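Local atomic coordinates of cytosine-specific methyltransferase (Escherichia coli O157:H7 EDL933, PDB entry 3G7U), a protein that probably transfers a methyl group from S-adenosyl-L-methionine to carbon 5 of cytosine in DNA, as C5-methyltransferases do. Residues Phe114-Asn119 against Phe166-Lys171. Numbering follows the deposited sequence. Where two conformers were deposited one is given.
Sequences FFLAEN and FFIGVK
Phe115 and Gly169 face each other as an antiparallel hydrogen-bonded pair, as do Ala117 and Phe167, and these two pairs supply all four backbone bonds between strands 114-119 and 166-171. The rungs differ in geometry. Ala117 N to Phe167 O (2.9 Å) and Phe167 N to Ala117 O (2.8 Å) are nearly straight, each donor in the plane of its acceptor carbonyl, whereas in both Phe115-Gly169 bonds the donor is tilted nearly 30° from that of its own acceptor. Weaker CA-H...O contacts fill in between, such as Ile168 CA to Phe115 O at 3.4 Å.

Among the aromatic contacts, Phe115 stands out. With CG between its backbone N and carbonyl carbon (chi1 67°), the ring swings across the neighbouring strand and lies flat over Gly169. Gly169 N sits over the ring centre, 3.5 Å above its plane, and Gly169 CA makes a CH-pi contact over the same face, 3.8 Å from the Phe115 centroid. At the other end of this face of the sheet, the Asn119 side chain crosses that of Phe167 at about a right angle, amide and ring planes 70° apart, Asn119 OD1 coming 3.6 Å from Phe167 CE2.

Apolar packing governs the opposite face. Leu116 CD2 meets the edge of the Phe166 ring, in its plane, 3.7 Å from Phe166 CD1, while Leu116 CD1 lies alongside Ile168 CG1. Glu118 CB touches the same ring, but its carboxylate turns away to a salt bridge with Arg164.

Helix 94-110 covers the Phe115 face and helix 353-367 the Leu116 face. Here the parallel part of the methyltransferase's Rossmann-like sheet gives way to its antiparallel edge. Paired backbone and apolar side chains thus hold the strand whose end carries Glu118 and Asn119, apparently the start of the family's Glu-Asn-Val motif, with the Asn119 side chain about 4 Å from that of Cys81, the predicted catalytic cysteine.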
loop_
_atom_site.group_PDB
_atom_site.type_symbol
_atom_site.label_atom_id
_atom_site.label_comp_id
_atom_site.label_asym_id
_atom_site.label_seq_id
_atom_site.Cartn_x
_atom_site.Cartn_y
_atom_site.Cartn_z
ATOM N N PHE A 114 0.216 -15.190 13.379
ATOM C CA PHE A 114 -0.175 -13.796 13.644
ATOM C C PHE A 114 -1.210 -13.310 12.626
ATOM O O PHE A 114 -1.389 -13.922 11.551
ATOM C CB PHE A 114 1.079 -12.910 13.644
ATOM C CG PHE A 114 1.591 -12.559 12.274
ATOM C CD1 PHE A 114 1.182 -11.380 11.652
ATOM C CD2 PHE A 114 2.521 -13.366 11.620
ATOM C CE1 PHE A 114 1.648 -11.037 10.388
ATOM C CE2 PHE A 114 3.010 -13.028 10.351
ATOM C CZ PHE A 114 2.588 -11.860 9.737
ATOM N N PHE A 115 -1.924 -12.235 12.971
ATOM C CA PHE A 115 -2.690 -11.502 11.959
ATOM C C PHE A 115 -2.285 -10.034 11.997
ATOM O O PHE A 115 -1.827 -9.529 13.038
ATOM C CB PHE A 115 -4.202 -11.660 12.127
ATOM C CG PHE A 115 -4.772 -11.034 13.373
ATOM C CD1 PHE A 115 -5.164 -9.675 13.391
ATOM C CD2 PHE A 115 -4.968 -11.797 14.520
ATOM C CE1 PHE A 115 -5.716 -9.109 14.511
ATOM C CE2 PHE A 115 -5.526 -11.232 15.644
ATOM C CZ PHE A 115 -5.890 -9.878 15.655
ATOM N N LEU A 116 -2.411 -9.385 10.851
ATOM C CA LEU A 116 -2.246 -7.918 10.801
ATOM C C LEU A 116 -3.368 -7.449 9.916
ATOM O O LEU A 116 -3.439 -7.832 8.729
ATOM C CB LEU A 116 -0.893 -7.542 10.208
ATOM C CG LEU A 116 -0.628 -6.020 10.008
ATOM C CD1 LEU A 116 0.830 -5.739 10.119
ATOM C CD2 LEU A 116 -1.139 -5.485 8.667
ATOM N N ALA A 117 -4.209 -6.582 10.458
ATOM C CA ALA A 117 -5.236 -5.891 9.667
ATOM C C ALA A 117 -4.907 -4.408 9.641
ATOM O O ALA A 117 -4.401 -3.867 10.626
ATOM C CB ALA A 117 -6.594 -6.085 10.271
ATOM N N GLU A 118 -5.140 -3.781 8.500
ATOM C CA GLU A 118 -4.941 -2.323 8.379
ATOM C C GLU A 118 -6.295 -1.708 8.069
ATOM O O GLU A 118 -7.096 -2.285 7.318
ATOM C CB GLU A 118 -3.895 -1.995 7.315
ATOM C CG GLU A 118 -4.205 -2.456 5.866
ATOM C CD GLU A 118 -5.115 -1.487 5.079
ATOM O OE1 GLU A 118 -5.511 -1.813 3.936
ATOM O OE2 GLU A 118 -5.422 -0.387 5.588
ATOM N N ASN A 119 -6.593 -0.547 8.660
ATOM C CA ASN A 119 -7.842 0.124 8.375
ATOM C C ASN A 119 -7.574 1.643 8.299
ATOM O O ASN A 119 -6.651 2.135 8.911
ATOM C CB ASN A 119 -8.901 -0.133 9.441
ATOM C CG ASN A 119 -9.545 -1.514 9.328
ATOM O OD1 ASN A 119 -9.048 -2.462 9.922
ATOM N ND2 ASN A 119 -10.671 -1.619 8.596
ATOM N N PHE A 166 -3.233 -0.004 12.470
ATOM C CA PHE A 166 -2.866 -1.409 12.343
ATOM C C PHE A 166 -3.323 -2.167 13.569
ATOM O O PHE A 166 -3.110 -1.719 14.693
ATOM C CB PHE A 166 -1.377 -1.535 12.195
ATOM C CG PHE A 166 -0.862 -1.056 10.875
ATOM C CD1 PHE A 166 -0.730 -1.937 9.809
ATOM C CD2 PHE A 166 -0.519 0.283 10.679
ATOM C CE1 PHE A 166 -0.233 -1.492 8.542
ATOM C CE2 PHE A 166 -0.033 0.725 9.413
ATOM C CZ PHE A 166 0.111 -0.171 8.363
ATOM N N PHE A 167 -3.958 -3.319 13.337
ATOM C CA PHE A 167 -4.464 -4.174 14.399
ATOM C C PHE A 167 -3.714 -5.485 14.298
ATOM O O PHE A 167 -3.832 -6.140 13.276
ATOM C CB PHE A 167 -5.951 -4.423 14.232
ATOM C CG PHE A 167 -6.783 -3.164 14.305
ATOM C CD1 PHE A 167 -7.163 -2.637 15.528
ATOM C CD2 PHE A 167 -7.165 -2.497 13.144
ATOM C CE1 PHE A 167 -7.924 -1.447 15.600
ATOM C CE2 PHE A 167 -7.925 -1.315 13.199
ATOM C CZ PHE A 167 -8.302 -0.795 14.421
ATOM N N ILE A 168 -2.926 -5.831 15.334
ATOM C CA ILE A 168 -2.004 -6.986 15.263
ATOM C C ILE A 168 -2.370 -7.983 16.375
ATOM O O ILE A 168 -2.717 -7.579 17.486
ATOM C CB ILE A 168 -0.526 -6.549 15.369
ATOM C CG1 ILE A 168 -0.125 -5.721 14.154
ATOM C CG2 ILE A 168 0.429 -7.767 15.494
ATOM C CD1 ILE A 168 1.117 -4.878 14.373
ATOM N N GLY A 169 -2.333 -9.284 16.071
ATOM C CA GLY A 169 -2.593 -10.280 17.118
ATOM C C GLY A 169 -1.550 -11.345 16.923
ATOM O O GLY A 169 -1.106 -11.572 15.808
ATOM N N VAL A 170 -1.120 -11.982 18.010
ATOM C CA VAL A 170 -0.121 -13.034 17.901
ATOM C C VAL A 170 -0.602 -14.216 18.719
ATOM O O VAL A 170 -1.247 -14.053 19.736
ATOM C CB VAL A 170 1.307 -12.631 18.360
ATOM C CG1 VAL A 170 1.965 -11.638 17.386
ATOM C CG2 VAL A 170 1.314 -12.135 19.799
ATOM N N LYS A 171 -0.350 -15.414 18.208
ATOM C CA LYS A 171 -0.882 -16.623 18.830
ATOM C C LYS A 171 -0.322 -16.716 20.248
ATOM O O LYS A 171 0.911 -16.580 20.449
ATOM C CB LYS A 171 -0.449 -17.846 18.015
ATOM C CG LYS A 171 -1.547 -18.840 17.752
ATOM C CD LYS A 171 -0.932 -20.002 16.986
ATOM C CE LYS A 171 -1.988 -20.933 16.424
ATOM N NZ LYS A 171 -3.067 -21.261 17.418
#